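Local coordinates for protein 1-deoxy-D-xylulose 5-phosphate reductoisomerase (Moraxella catarrhalis, PDB 4ZQG) that catalyses, as a DXP reductoisomerase, the conversion of 1-deoxy-D-xylulose 5-phosphate to 2-C-methyl-D-erythritol 4-phosphate in the MEP pathway, and binds NADH, magnesium and the inhibitor fosmidomycin, at residues 7-12 with 98-103; 32-37 with 55-60; 158-163 with 260-265; 182-187 with 249-254. All coordinates share one frame; numbering follows the deposited sequence. Where two conformers were deposited one is given.

Interaction 1 of 4, residues 7-12 with 98-103; sequences QSLAIL and VDTVVA
Q7 reaches across to T100 at the start of two neighbouring parallel strands, 7-12 and 100-103. CB leaves across the line to the other strand, and the chain beyond it, with CG anti to the backbone N (chi1 -168°) and extended, brings the amide to T100. CG passes 3.6 Å from T100 OG1 and crosses D99 CB at 4.0 Å; CD follows at 3.5 Å from T100 OG1, and OE1 accepts a hydrogen bond from T100 OG1 at 2.8 Å, the donor standing 26° out of the carbonyl plane. Next to this link D99 OD1 takes the N-H of S8 at 3.0 Å, met from above the carboxylate plane. Regular pairing then begins: T100 N to S8 O, A10 N to T100 O (2.8 Å), V102 N to A10 O and L12 N to V102 O. On the face of A10 and L12, A10 CB sits 3.8 Å from V98 CG1, and L12 CG rests on V101 CG1. S8 OG turns to the carbonyl of A97. Helices 17-26 and 111-120 pack on opposite faces, the three-layer alpha/beta/alpha arrangement of a Rossmann-type domain. The contact is thus polar at its entry, where Q7, T100 and D99 side chains add hydrogen bonds, and apolar on both faces further in.

Interaction 2 of 4, residues 32-37 with 55-60; sequences RYRIHA and HPVKIC
H36 lays one face of its imidazole against V57: V57 CB stands 4.1 Å from the ring centroid, a CH-pi contact over the face. With CG anti to the backbone N (chi1 177°), the ring swings back to the neighbouring segment although its CB leaves in the other direction. V57 CG2 also meets R34 NH1 at 3.9 Å, and the R34 guanidinium, edge-on and in plane with H36 ND1, gives that nitrogen two weak hydrogen bonds. The segments belong to a beta-alpha-beta crossover, strand 33-39, helix 44-54, strand 58-61, in the parallel Rossmann-type sheet, and they meet where the second strand starts. Here K58 N donates to H36 O at 3.1 Å, and A37 pairs with K58, its CA 3.1 Å from K58 O. The K58 side chain runs extended beside the imidazole in the same direction, CE 4.1 Å from H36 NE2. Both ends converge on D95, whose OD2 accepts a hydrogen bond from H36 NE2 and forms a salt bridge with K58 NZ; E91 provides K58 with a second carboxylate.

Interaction 3 of 4, residues 158-163 with 260-265; sequences NAIYQC and VHSLVE
This is buried helix-on-sheet packing: the last turn of helix 155-162 lies against strand 260-266 of the four-stranded mixed sheet, through A159, I160 and C163 on one side and H261, S262 and V264 on the other. The helix segment and the strand run 7.0 Å apart at their closest, their directions 41° apart, and the surfaces meet mainly through carbon atoms. A159 CB faces the strand, 4.0 Å from H261 CB and nearly as close to S262 CB. I160 uses both branches. CG1, anti to the carbonyl carbon (chi1 -73°), reaches S262 CB at 3.9 Å, while CG2 meets V264 CG2 with the two side chains crossing at about a right angle. V264 CG2 also receives C163 CB at 3.9 Å, so one methyl touches both I160 of the helix and C163, the first residue beyond it. Polar groups have other partners: H261 ND1 bonds to Q274 on the adjacent strand, and the main-chain O of C163 to the hydroxyl of Y266. L272 of the second subunit packs on C163, bringing the dimer interface close to this contact. The helix also carries E156, a magnesium ligand, and the H261 side chain lies about 7 Å from bound fosmidomycin. The arrangement is a helix layer on the mixed sheet of the catalytic domain, with a helix that bears a metal ligand seated beside the inhibitor pocket.

Interaction 4 of 4, residues 182-187 with 249-254; sequences IKKLWL and QIQVVI
L187 and I250 form the apolar centre, with L187 CD1 3.7 Å from I250 CG2, on one face of two adjacent parallel strands in the mixed catalytic-domain sheet, 182-189 and the outer strand 250-254. L185 CB and I250 CG1 extend this patch at one end, L187 CB and V252 CG2 at the other. I160 of helix 155-162 packs on both leucines, and helix 230-243 covers I250. On the reverse face W186 lies with one face of its six-membered ring against Q251 CB, 4.0 Å from the ring centroid and 14° off the normal, a CH-pi contact. V253 CB adds an oblique touch at W186 CE3. The indole N-H goes to E265 on the next strand, and L303 of the second subunit also packs on W186. Four main-chain hydrogen bonds join the strands: L185 N to Q249 O, Q251 N to L185 O, L187 N to Q251 O (2.8 Å) and V253 N to L187 O. At the polar margin K183 and K184 form a classic beta bulge against E265 of the strand on the other side, 260-266. Toward strand 250-254, K184 CB lies 3.3 Å from Q249 O.

In the fold
The four contacts fall into two pairs, one in each of two sheets. Interactions 1 and 2 share the parallel sheet, where strand 7-12 lies between 100-103 and 33-39; L9 N is 2.8 Å from R34 O, and interaction 2 is nested within the loop that interaction 1 closes. Interactions 3 and 4, with centres 9 Å apart, meet through neighbouring strands 260-266 and 182-189, with L263 O 2.8 Å from W186 N, and both touch the second subunit. Centres of interactions 1 and 3 are 24 Å apart. The ligands follow this division: the L12 side chain is about 7 Å from NADH, whereas that of L187 is about 7 Å from magnesium and 8 Å from fosmidomycin.

Interaction 1 of 4, residues 7-12 with 98-103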
loop_
_atom_site.group_PDB
_atom_site.type_symbol
_atom_site.label_atom_id
_atom_site.label_comp_id
_atom_site.label_asym_id
_atom_site.label_seq_id
_atom_site.Cartn_x
_atom_site.Cartn_y
_atom_site.Cartn_z
ATOM N N GLN A 7 -28.850 1.531 -1.611
ATOM C CA GLN A 7 -28.237 1.371 -2.918
ATOM C C GLN A 7 -28.812 0.129 -3.603
ATOM O O GLN A 7 -28.659 -0.981 -3.130
ATOM C CB GLN A 7 -26.725 1.260 -2.776
ATOM C CG GLN A 7 -25.907 1.368 -4.062
ATOM C CD GLN A 7 -24.430 1.259 -3.761
ATOM O OE1 GLN A 7 -23.636 0.713 -4.528
ATOM N NE2 GLN A 7 -24.063 1.760 -2.602
ATOM N N SER A 8 -29.465 0.362 -4.732
ATOM C CA SER A 8 -30.046 -0.665 -5.544
ATOM C C SER A 8 -28.979 -1.416 -6.337
ATOM O O SER A 8 -28.193 -0.798 -7.013
ATOM C CB SER A 8 -31.014 0.012 -6.481
ATOM O OG SER A 8 -31.621 -0.915 -7.343
ATOM N N LEU A 9 -28.962 -2.744 -6.252
ATOM C CA LEU A 9 -27.987 -3.587 -6.954
ATOM C C LEU A 9 -28.574 -4.489 -8.031
ATOM O O LEU A 9 -29.550 -5.155 -7.796
ATOM C CB LEU A 9 -27.348 -4.536 -5.961
ATOM C CG LEU A 9 -26.045 -4.146 -5.322
ATOM C CD1 LEU A 9 -26.013 -2.673 -4.917
ATOM C CD2 LEU A 9 -25.820 -5.049 -4.131
ATOM N N ALA A 10 -27.926 -4.553 -9.190
ATOM C CA ALA A 10 -28.153 -5.626 -10.146
ATOM C C ALA A 10 -26.909 -6.456 -10.149
ATOM O O ALA A 10 -25.831 -5.917 -10.358
ATOM C CB ALA A 10 -28.392 -5.071 -11.531
ATOM N N ILE A 11 -27.041 -7.755 -9.927
ATOM C CA ILE A 11 -25.890 -8.660 -9.966
ATOM C C ILE A 11 -25.965 -9.573 -11.180
ATOM O O ILE A 11 -26.679 -10.562 -11.196
ATOM C CB ILE A 11 -25.785 -9.489 -8.692
ATOM C CG1 ILE A 11 -25.690 -8.556 -7.489
ATOM C CG2 ILE A 11 -24.585 -10.405 -8.772
ATOM C CD1 ILE A 11 -25.781 -9.278 -6.175
ATOM N N LEU A 12 -25.229 -9.206 -12.216
ATOM C CA LEU A 12 -25.240 -9.955 -13.429
ATOM C C LEU A 12 -24.255 -11.066 -13.240
ATOM O O LEU A 12 -23.080 -10.816 -13.063
ATOM C CB LEU A 12 -24.836 -9.063 -14.591
ATOM C CG LEU A 12 -25.711 -7.870 -14.922
ATOM C CD1 LEU A 12 -25.607 -7.590 -16.409
ATOM C CD2 LEU A 12 -27.161 -8.140 -14.657
ATOM N N VAL A 98 -31.986 0.802 -11.019
ATOM C CA VAL A 98 -30.730 0.194 -10.569
ATOM C C VAL A 98 -29.656 1.258 -10.365
ATOM O O VAL A 98 -29.361 2.022 -11.275
ATOM C CB VAL A 98 -30.210 -0.770 -11.643
ATOM C CG1 VAL A 98 -28.836 -1.276 -11.313
ATOM C CG2 VAL A 98 -31.117 -1.946 -11.783
ATOM N N ASP A 99 -29.033 1.289 -9.194
ATOM C CA ASP A 99 -27.877 2.158 -8.968
ATOM C C ASP A 99 -26.590 1.475 -9.422
ATOM O O ASP A 99 -25.772 2.082 -10.092
ATOM C CB ASP A 99 -27.703 2.518 -7.481
ATOM C CG ASP A 99 -28.846 3.353 -6.916
ATOM O OD1 ASP A 99 -29.155 3.180 -5.727
ATOM O OD2 ASP A 99 -29.444 4.179 -7.629
ATOM N N THR A 100 -26.386 0.227 -9.036
ATOM C CA THR A 100 -25.084 -0.390 -9.165
ATOM C C THR A 100 -25.146 -1.720 -9.857
ATOM O O THR A 100 -25.996 -2.495 -9.566
ATOM C CB THR A 100 -24.417 -0.524 -7.787
ATOM O OG1 THR A 100 -24.267 0.789 -7.230
ATOM C CG2 THR A 100 -23.004 -1.159 -7.893
ATOM N N VAL A 101 -24.238 -1.974 -10.795
ATOM C CA VAL A 101 -24.225 -3.223 -11.506
ATOM C C VAL A 101 -22.929 -3.894 -11.206
ATOM O O VAL A 101 -21.867 -3.294 -11.356
ATOM C CB VAL A 101 -24.300 -3.050 -13.010
ATOM C CG1 VAL A 101 -24.168 -4.395 -13.684
ATOM C CG2 VAL A 101 -25.615 -2.417 -13.410
ATOM N N VAL A 102 -23.024 -5.148 -10.804
ATOM C CA VAL A 102 -21.898 -5.998 -10.597
ATOM C C VAL A 102 -21.809 -6.850 -11.871
ATOM O O VAL A 102 -22.652 -7.670 -12.138
ATOM C CB VAL A 102 -22.173 -6.832 -9.351
ATOM C CG1 VAL A 102 -21.103 -7.895 -9.105
ATOM C CG2 VAL A 102 -22.352 -5.894 -8.167
ATOM N N ALA A 103 -20.775 -6.630 -12.668
ATOM C CA ALA A 103 -20.644 -7.272 -13.944
ATOM C C ALA A 103 -19.882 -8.552 -13.779
ATOM O O ALA A 103 -18.686 -8.530 -13.875
ATOM C CB ALA A 103 -19.877 -6.353 -14.876
#

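Interaction 2 of 4, residues 32-37 with 55-60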
loop_
_atom_site.group_PDB
_atom_site.type_symbol
_atom_site.label_atom_id
_atom_site.label_comp_id
_atom_site.label_asym_id
_atom_site.label_seq_id
_atom_site.Cartn_x
_atom_site.Cartn_y
_atom_site.Cartn_z
ATOM N N ARG A 32 -28.336 -2.053 3.949
ATOM C CA ARG A 32 -27.422 -1.166 3.265
ATOM C C ARG A 32 -27.669 -1.244 1.751
ATOM O O ARG A 32 -27.591 -0.245 1.041
ATOM C CB ARG A 32 -25.989 -1.605 3.630
ATOM C CG ARG A 32 -24.905 -0.557 3.483
ATOM C CD ARG A 32 -23.644 -0.951 4.246
ATOM N NE ARG A 32 -23.015 0.207 4.883
ATOM C CZ ARG A 32 -22.373 1.178 4.229
ATOM N NH1 ARG A 32 -22.255 1.156 2.898
ATOM N NH2 ARG A 32 -21.844 2.194 4.908
ATOM N N TYR A 33 -27.958 -2.448 1.277
ATOM C CA TYR A 33 -28.076 -2.758 -0.125
ATOM C C TYR A 33 -29.435 -3.373 -0.368
ATOM O O TYR A 33 -29.916 -4.100 0.462
ATOM C CB TYR A 33 -26.972 -3.750 -0.501
ATOM C CG TYR A 33 -25.595 -3.180 -0.220
ATOM C CD1 TYR A 33 -25.129 -2.102 -0.964
ATOM C CD2 TYR A 33 -24.786 -3.684 0.787
ATOM C CE1 TYR A 33 -23.890 -1.538 -0.730
ATOM C CE2 TYR A 33 -23.538 -3.118 1.047
ATOM C CZ TYR A 33 -23.090 -2.037 0.273
ATOM O OH TYR A 33 -21.872 -1.415 0.478
ATOM N N ARG A 34 -30.044 -3.055 -1.499
ATOM C CA ARG A 34 -31.298 -3.636 -1.953
ATOM C C ARG A 34 -31.004 -4.402 -3.244
ATOM O O ARG A 34 -30.455 -3.827 -4.171
ATOM C CB ARG A 34 -32.332 -2.508 -2.231
ATOM C CG ARG A 34 -33.606 -2.973 -2.932
ATOM C CD ARG A 34 -34.688 -1.898 -3.101
ATOM N NE ARG A 34 -34.514 -1.113 -4.326
ATOM C CZ ARG A 34 -34.793 -1.536 -5.558
ATOM N NH1 ARG A 34 -35.271 -2.767 -5.778
ATOM N NH2 ARG A 34 -34.577 -0.717 -6.581
ATOM N N ILE A 35 -31.392 -5.669 -3.334
ATOM C CA ILE A 35 -31.216 -6.417 -4.578
ATOM C C ILE A 35 -32.353 -6.140 -5.547
ATOM O O ILE A 35 -33.452 -6.514 -5.321
ATOM C CB ILE A 35 -31.198 -7.923 -4.365
ATOM C CG1 ILE A 35 -30.199 -8.343 -3.291
ATOM C CG2 ILE A 35 -30.912 -8.615 -5.676
ATOM C CD1 ILE A 35 -28.847 -7.734 -3.407
ATOM N N HIS A 36 -32.084 -5.487 -6.649
ATOM C CA HIS A 36 -33.097 -5.247 -7.628
ATOM C C HIS A 36 -33.111 -6.357 -8.655
ATOM O O HIS A 36 -34.168 -6.673 -9.169
ATOM C CB HIS A 36 -32.823 -3.925 -8.287
ATOM C CG HIS A 36 -33.767 -3.592 -9.383
ATOM N ND1 HIS A 36 -34.974 -2.969 -9.157
ATOM C CD2 HIS A 36 -33.668 -3.765 -10.721
ATOM C CE1 HIS A 36 -35.585 -2.789 -10.313
ATOM N NE2 HIS A 36 -34.800 -3.236 -11.277
ATOM N N ALA A 37 -31.966 -6.963 -8.973
ATOM C CA ALA A 37 -31.955 -8.018 -9.977
ATOM C C ALA A 37 -30.824 -8.990 -9.817
ATOM O O ALA A 37 -29.837 -8.665 -9.249
ATOM C CB ALA A 37 -31.922 -7.430 -11.362
ATOM N N HIS A 55 -36.133 -11.774 -2.989
ATOM C CA HIS A 55 -37.328 -11.113 -3.586
ATOM C C HIS A 55 -36.914 -9.987 -4.524
ATOM O O HIS A 55 -37.254 -8.831 -4.286
ATOM C CB HIS A 55 -38.322 -10.555 -2.522
ATOM C CG HIS A 55 -38.917 -11.594 -1.602
ATOM N ND1 HIS A 55 -38.867 -11.488 -0.223
ATOM C CD2 HIS A 55 -39.554 -12.763 -1.862
ATOM C CE1 HIS A 55 -39.440 -12.543 0.324
ATOM N NE2 HIS A 55 -39.867 -13.335 -0.647
ATOM N N PRO A 56 -36.124 -10.307 -5.570
ATOM C CA PRO A 56 -35.704 -9.308 -6.525
ATOM C C PRO A 56 -36.845 -8.867 -7.413
ATOM O O PRO A 56 -37.755 -9.645 -7.669
ATOM C CB PRO A 56 -34.714 -10.062 -7.391
ATOM C CG PRO A 56 -35.126 -11.446 -7.317
ATOM C CD PRO A 56 -35.539 -11.617 -5.892
ATOM N N VAL A 57 -36.772 -7.640 -7.908
ATOM C CA VAL A 57 -37.757 -7.154 -8.839
ATOM C C VAL A 57 -37.664 -7.901 -10.158
ATOM O O VAL A 57 -38.660 -8.191 -10.751
ATOM C CB VAL A 57 -37.654 -5.624 -9.016
ATOM C CG1 VAL A 57 -38.679 -5.121 -10.010
ATOM C CG2 VAL A 57 -37.841 -4.935 -7.674
ATOM N N LYS A 58 -36.471 -8.235 -10.621
ATOM C CA LYS A 58 -36.308 -8.897 -11.920
ATOM C C LYS A 58 -35.226 -9.923 -11.838
ATOM O O LYS A 58 -34.269 -9.757 -11.100
ATOM C CB LYS A 58 -35.887 -7.896 -13.018
ATOM C CG LYS A 58 -36.606 -6.559 -13.012
ATOM C CD LYS A 58 -36.408 -5.804 -14.330
ATOM C CE LYS A 58 -37.258 -4.534 -14.354
ATOM N NZ LYS A 58 -36.853 -3.613 -15.436
ATOM N N ILE A 59 -35.351 -10.970 -12.624
ATOM C CA ILE A 59 -34.246 -11.898 -12.830
ATOM C C ILE A 59 -34.241 -12.275 -14.300
ATOM O O ILE A 59 -35.232 -12.057 -14.994
ATOM C CB ILE A 59 -34.342 -13.164 -11.964
ATOM C CG1 ILE A 59 -35.567 -13.989 -12.400
ATOM C CG2 ILE A 59 -34.385 -12.781 -10.502
ATOM C CD1 ILE A 59 -35.936 -15.110 -11.445
ATOM N N CYS A 60 -33.122 -12.812 -14.770
ATOM C CA CYS A 60 -32.927 -13.116 -16.166
ATOM C C CYS A 60 -32.208 -14.413 -16.230
ATOM O O CYS A 60 -31.287 -14.625 -15.445
ATOM C CB CYS A 60 -32.053 -12.033 -16.819
ATOM S SG CYS A 60 -31.668 -12.303 -18.566
#

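Interaction 3 of 4, residues 158-163 with 260-265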
loop_
_atom_site.group_PDB
_atom_site.type_symbol
_atom_site.label_atom_id
_atom_site.label_comp_id
_atom_site.label_asym_id
_atom_site.label_seq_id
_atom_site.Cartn_x
_atom_site.Cartn_y
_atom_site.Cartn_z
ATOM N N ASN A 158 -8.097 -4.182 -8.129
ATOM C CA ASN A 158 -8.643 -3.565 -6.972
ATOM C C ASN A 158 -7.486 -3.098 -6.103
ATOM O O ASN A 158 -7.502 -1.943 -5.641
ATOM C CB ASN A 158 -9.578 -4.486 -6.201
ATOM C CG ASN A 158 -10.176 -3.790 -5.005
ATOM O OD1 ASN A 158 -9.649 -3.877 -3.895
ATOM N ND2 ASN A 158 -11.240 -3.031 -5.245
ATOM N N ALA A 159 -6.474 -3.960 -5.930
ATOM C CA ALA A 159 -5.231 -3.569 -5.213
ATOM C C ALA A 159 -4.613 -2.298 -5.750
ATOM O O ALA A 159 -4.478 -1.321 -5.039
ATOM C CB ALA A 159 -4.212 -4.666 -5.275
ATOM N N ILE A 160 -4.290 -2.304 -7.032
ATOM C CA ILE A 160 -3.766 -1.112 -7.686
ATOM C C ILE A 160 -4.661 0.084 -7.425
ATOM O O ILE A 160 -4.194 1.166 -7.099
ATOM C CB ILE A 160 -3.599 -1.352 -9.201
ATOM C CG1 ILE A 160 -2.409 -2.271 -9.456
ATOM C CG2 ILE A 160 -3.383 -0.054 -9.932
ATOM C CD1 ILE A 160 -2.413 -2.838 -10.840
ATOM N N TYR A 161 -5.959 -0.097 -7.567
ATOM C CA TYR A 161 -6.862 1.020 -7.383
ATOM C C TYR A 161 -6.775 1.599 -5.958
ATOM O O TYR A 161 -6.770 2.809 -5.748
ATOM C CB TYR A 161 -8.276 0.527 -7.682
ATOM C CG TYR A 161 -9.335 1.595 -7.611
ATOM C CD1 TYR A 161 -9.707 2.298 -8.744
ATOM C CD2 TYR A 161 -9.966 1.885 -6.419
ATOM C CE1 TYR A 161 -10.708 3.257 -8.698
ATOM C CE2 TYR A 161 -10.949 2.843 -6.356
ATOM C CZ TYR A 161 -11.329 3.517 -7.506
ATOM O OH TYR A 161 -12.284 4.493 -7.435
ATOM N N GLN A 162 -6.737 0.707 -4.975
ATOM C CA GLN A 162 -6.576 1.093 -3.595
ATOM C C GLN A 162 -5.256 1.815 -3.333
ATOM O O GLN A 162 -5.166 2.632 -2.419
ATOM C CB GLN A 162 -6.616 -0.142 -2.694
ATOM C CG GLN A 162 -7.995 -0.770 -2.480
ATOM C CD GLN A 162 -8.010 -1.662 -1.273
ATOM O OE1 GLN A 162 -7.699 -1.231 -0.172
ATOM N NE2 GLN A 162 -8.373 -2.903 -1.470
ATOM N N CYS A 163 -4.243 1.498 -4.131
ATOM C CA CYS A 163 -2.939 2.072 -3.987
ATOM C C CYS A 163 -2.666 3.344 -4.854
ATOM O O CYS A 163 -1.513 3.767 -4.996
ATOM C CB CYS A 163 -1.923 0.983 -4.278
ATOM S SG CYS A 163 -1.848 -0.211 -2.911
ATOM N N VAL A 260 0.498 -10.764 -1.520
ATOM C CA VAL A 260 0.647 -9.470 -2.142
ATOM C C VAL A 260 -0.109 -9.487 -3.454
ATOM O O VAL A 260 0.265 -10.225 -4.353
ATOM C CB VAL A 260 2.135 -9.080 -2.396
ATOM C CG1 VAL A 260 2.174 -7.718 -3.026
ATOM C CG2 VAL A 260 2.949 -9.052 -1.105
ATOM N N HIS A 261 -1.124 -8.640 -3.581
ATOM C CA HIS A 261 -1.983 -8.678 -4.749
ATOM C C HIS A 261 -1.657 -7.766 -5.919
ATOM O O HIS A 261 -2.211 -7.918 -6.984
ATOM C CB HIS A 261 -3.435 -8.488 -4.312
ATOM C CG HIS A 261 -3.884 -9.554 -3.364
ATOM N ND1 HIS A 261 -4.529 -9.289 -2.185
ATOM C CD2 HIS A 261 -3.689 -10.892 -3.393
ATOM C CE1 HIS A 261 -4.752 -10.423 -1.546
ATOM N NE2 HIS A 261 -4.250 -11.410 -2.259
ATOM N N SER A 262 -0.756 -6.821 -5.732
ATOM C CA SER A 262 -0.179 -6.013 -6.807
ATOM C C SER A 262 0.427 -4.804 -6.154
ATOM O O SER A 262 0.230 -4.602 -4.947
ATOM C CB SER A 262 -1.193 -5.617 -7.896
ATOM O OG SER A 262 -1.214 -6.625 -8.880
ATOM N N LEU A 263 1.206 -4.045 -6.939
ATOM C CA LEU A 263 1.856 -2.852 -6.428
ATOM C C LEU A 263 1.808 -1.690 -7.408
ATOM O O LEU A 263 1.626 -1.871 -8.623
ATOM C CB LEU A 263 3.302 -3.149 -6.006
ATOM C CG LEU A 263 3.575 -4.490 -5.314
ATOM C CD1 LEU A 263 3.902 -5.555 -6.327
ATOM C CD2 LEU A 263 4.731 -4.381 -4.351
ATOM N N VAL A 264 1.932 -0.495 -6.855
ATOM C CA VAL A 264 2.137 0.692 -7.611
ATOM C C VAL A 264 3.445 1.322 -7.188
ATOM O O VAL A 264 3.608 1.725 -6.051
ATOM C CB VAL A 264 1.024 1.677 -7.358
ATOM C CG1 VAL A 264 1.308 2.965 -8.076
ATOM C CG2 VAL A 264 -0.283 1.079 -7.854
ATOM N N GLU A 265 4.374 1.395 -8.139
ATOM C CA GLU A 265 5.677 2.011 -7.960
ATOM C C GLU A 265 5.660 3.481 -8.295
ATOM O O GLU A 265 5.273 3.837 -9.381
ATOM C CB GLU A 265 6.667 1.332 -8.882
ATOM C CG GLU A 265 8.034 1.970 -8.859
ATOM C CD GLU A 265 9.074 1.176 -9.584
ATOM O OE1 GLU A 265 8.738 0.234 -10.358
ATOM O OE2 GLU A 265 10.252 1.549 -9.387
#

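Interaction 4 of 4, residues 182-187 with 249-254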
loop_
_atom_site.group_PDB
_atom_site.type_symbol
_atom_site.label_atom_id
_atom_site.label_comp_id
_atom_site.label_asym_id
_atom_site.label_seq_id
_atom_site.Cartn_x
_atom_site.Cartn_y
_atom_site.Cartn_z
ATOM N N ILE A 182 3.453 8.511 -10.665
ATOM C CA ILE A 182 3.317 7.062 -10.917
ATOM C C ILE A 182 4.371 6.627 -11.912
ATOM O O ILE A 182 4.474 7.224 -12.974
ATOM C CB ILE A 182 1.972 6.623 -11.547
ATOM C CG1 ILE A 182 0.736 7.261 -10.883
ATOM C CG2 ILE A 182 1.856 5.125 -11.475
ATOM C CD1 ILE A 182 0.817 7.389 -9.405
ATOM N N LYS A 183 5.137 5.588 -11.593
ATOM C CA LYS A 183 6.181 5.140 -12.482
ATOM C C LYS A 183 5.698 4.011 -13.268
ATOM O O LYS A 183 5.717 4.059 -14.497
ATOM C CB LYS A 183 7.443 4.703 -11.729
ATOM C CG LYS A 183 8.706 4.802 -12.582
ATOM C CD LYS A 183 9.835 4.022 -11.991
ATOM C CE LYS A 183 11.135 4.348 -12.700
ATOM N NZ LYS A 183 12.231 3.657 -11.974
ATOM N N LYS A 184 5.254 2.973 -12.569
ATOM C CA LYS A 184 4.725 1.802 -13.231
ATOM C C LYS A 184 3.861 0.966 -12.310
ATOM O O LYS A 184 3.865 1.180 -11.100
ATOM C CB LYS A 184 5.874 0.993 -13.802
ATOM C CG LYS A 184 6.828 0.389 -12.805
ATOM C CD LYS A 184 7.688 -0.660 -13.512
ATOM C CE LYS A 184 8.810 -0.009 -14.345
ATOM N NZ LYS A 184 10.084 -0.149 -13.611
ATOM N N LEU A 185 3.096 0.032 -12.891
ATOM C CA LEU A 185 2.195 -0.843 -12.108
ATOM C C LEU A 185 2.770 -2.233 -12.118
ATOM O O LEU A 185 3.302 -2.656 -13.125
ATOM C CB LEU A 185 0.798 -0.854 -12.701
ATOM C CG LEU A 185 0.142 0.504 -12.939
ATOM C CD1 LEU A 185 -1.264 0.332 -13.464
ATOM C CD2 LEU A 185 0.101 1.331 -11.668
ATOM N N TRP A 186 2.715 -2.927 -10.994
ATOM C CA TRP A 186 3.230 -4.286 -10.919
ATOM C C TRP A 186 2.053 -5.231 -10.644
ATOM O O TRP A 186 1.357 -5.066 -9.623
ATOM C CB TRP A 186 4.236 -4.393 -9.797
ATOM C CG TRP A 186 5.492 -3.759 -10.134
ATOM C CD1 TRP A 186 5.808 -2.432 -10.013
ATOM C CD2 TRP A 186 6.639 -4.388 -10.706
ATOM N NE1 TRP A 186 7.063 -2.219 -10.469
ATOM C CE2 TRP A 186 7.609 -3.404 -10.867
ATOM C CE3 TRP A 186 6.949 -5.702 -11.061
ATOM C CZ2 TRP A 186 8.848 -3.670 -11.388
ATOM C CZ3 TRP A 186 8.213 -5.965 -11.567
ATOM C CH2 TRP A 186 9.136 -4.955 -11.723
ATOM N N LEU A 187 1.799 -6.166 -11.558
ATOM C CA LEU A 187 0.771 -7.203 -11.362
ATOM C C LEU A 187 1.409 -8.428 -10.768
ATOM O O LEU A 187 2.336 -8.964 -11.340
ATOM C CB LEU A 187 0.092 -7.592 -12.684
ATOM C CG LEU A 187 -0.835 -6.566 -13.300
ATOM C CD1 LEU A 187 -1.105 -6.902 -14.738
ATOM C CD2 LEU A 187 -2.103 -6.500 -12.525
ATOM N N GLN A 249 4.423 0.264 -19.334
ATOM C CA GLN A 249 4.207 0.696 -17.960
ATOM C C GLN A 249 3.638 -0.326 -16.946
ATOM O O GLN A 249 3.467 0.016 -15.764
ATOM C CB GLN A 249 3.325 1.934 -17.983
ATOM C CG GLN A 249 4.128 3.179 -18.303
ATOM C CD GLN A 249 3.238 4.352 -18.623
ATOM O OE1 GLN A 249 2.380 4.265 -19.554
ATOM N NE2 GLN A 249 3.417 5.466 -17.879
ATOM N N ILE A 250 3.328 -1.551 -17.368
ATOM C CA ILE A 250 2.777 -2.535 -16.457
ATOM C C ILE A 250 3.588 -3.789 -16.531
ATOM O O ILE A 250 3.635 -4.409 -17.552
ATOM C CB ILE A 250 1.339 -2.874 -16.846
ATOM C CG1 ILE A 250 0.463 -1.628 -16.777
ATOM C CG2 ILE A 250 0.776 -3.938 -15.924
ATOM C CD1 ILE A 250 -0.884 -1.842 -17.394
ATOM N N GLN A 251 4.214 -4.171 -15.432
ATOM C CA GLN A 251 5.085 -5.337 -15.410
ATOM C C GLN A 251 4.492 -6.401 -14.511
ATOM O O GLN A 251 3.574 -6.125 -13.757
ATOM C CB GLN A 251 6.486 -4.940 -14.947
ATOM C CG GLN A 251 7.153 -3.939 -15.892
ATOM C CD GLN A 251 7.120 -4.354 -17.356
ATOM O OE1 GLN A 251 7.635 -5.409 -17.719
ATOM N NE2 GLN A 251 6.535 -3.507 -18.203
ATOM N N VAL A 252 5.026 -7.614 -14.599
ATOM C CA VAL A 252 4.466 -8.747 -13.912
ATOM C C VAL A 252 5.527 -9.416 -13.124
ATOM O O VAL A 252 6.616 -9.674 -13.646
ATOM C CB VAL A 252 3.929 -9.772 -14.934
ATOM C CG1 VAL A 252 3.628 -11.132 -14.290
ATOM C CG2 VAL A 252 2.724 -9.197 -15.642
ATOM N N VAL A 253 5.193 -9.705 -11.870
ATOM C CA VAL A 253 6.045 -10.460 -10.974
ATOM C C VAL A 253 5.303 -11.723 -10.493
ATOM O O VAL A 253 4.143 -11.658 -10.104
ATOM C CB VAL A 253 6.534 -9.572 -9.778
ATOM C CG1 VAL A 253 5.385 -9.017 -8.947
ATOM C CG2 VAL A 253 7.503 -10.327 -8.887
ATOM N N ILE A 254 5.991 -12.857 -10.520
ATOM C CA ILE A 254 5.484 -14.058 -9.909
ATOM C C ILE A 254 5.619 -14.015 -8.379
ATOM O O ILE A 254 6.698 -13.806 -7.833
ATOM C CB ILE A 254 6.226 -15.313 -10.417
ATOM C CG1 ILE A 254 6.094 -15.493 -11.934
ATOM C CG2 ILE A 254 5.744 -16.552 -9.699
ATOM C CD1 ILE A 254 4.845 -14.922 -12.597
#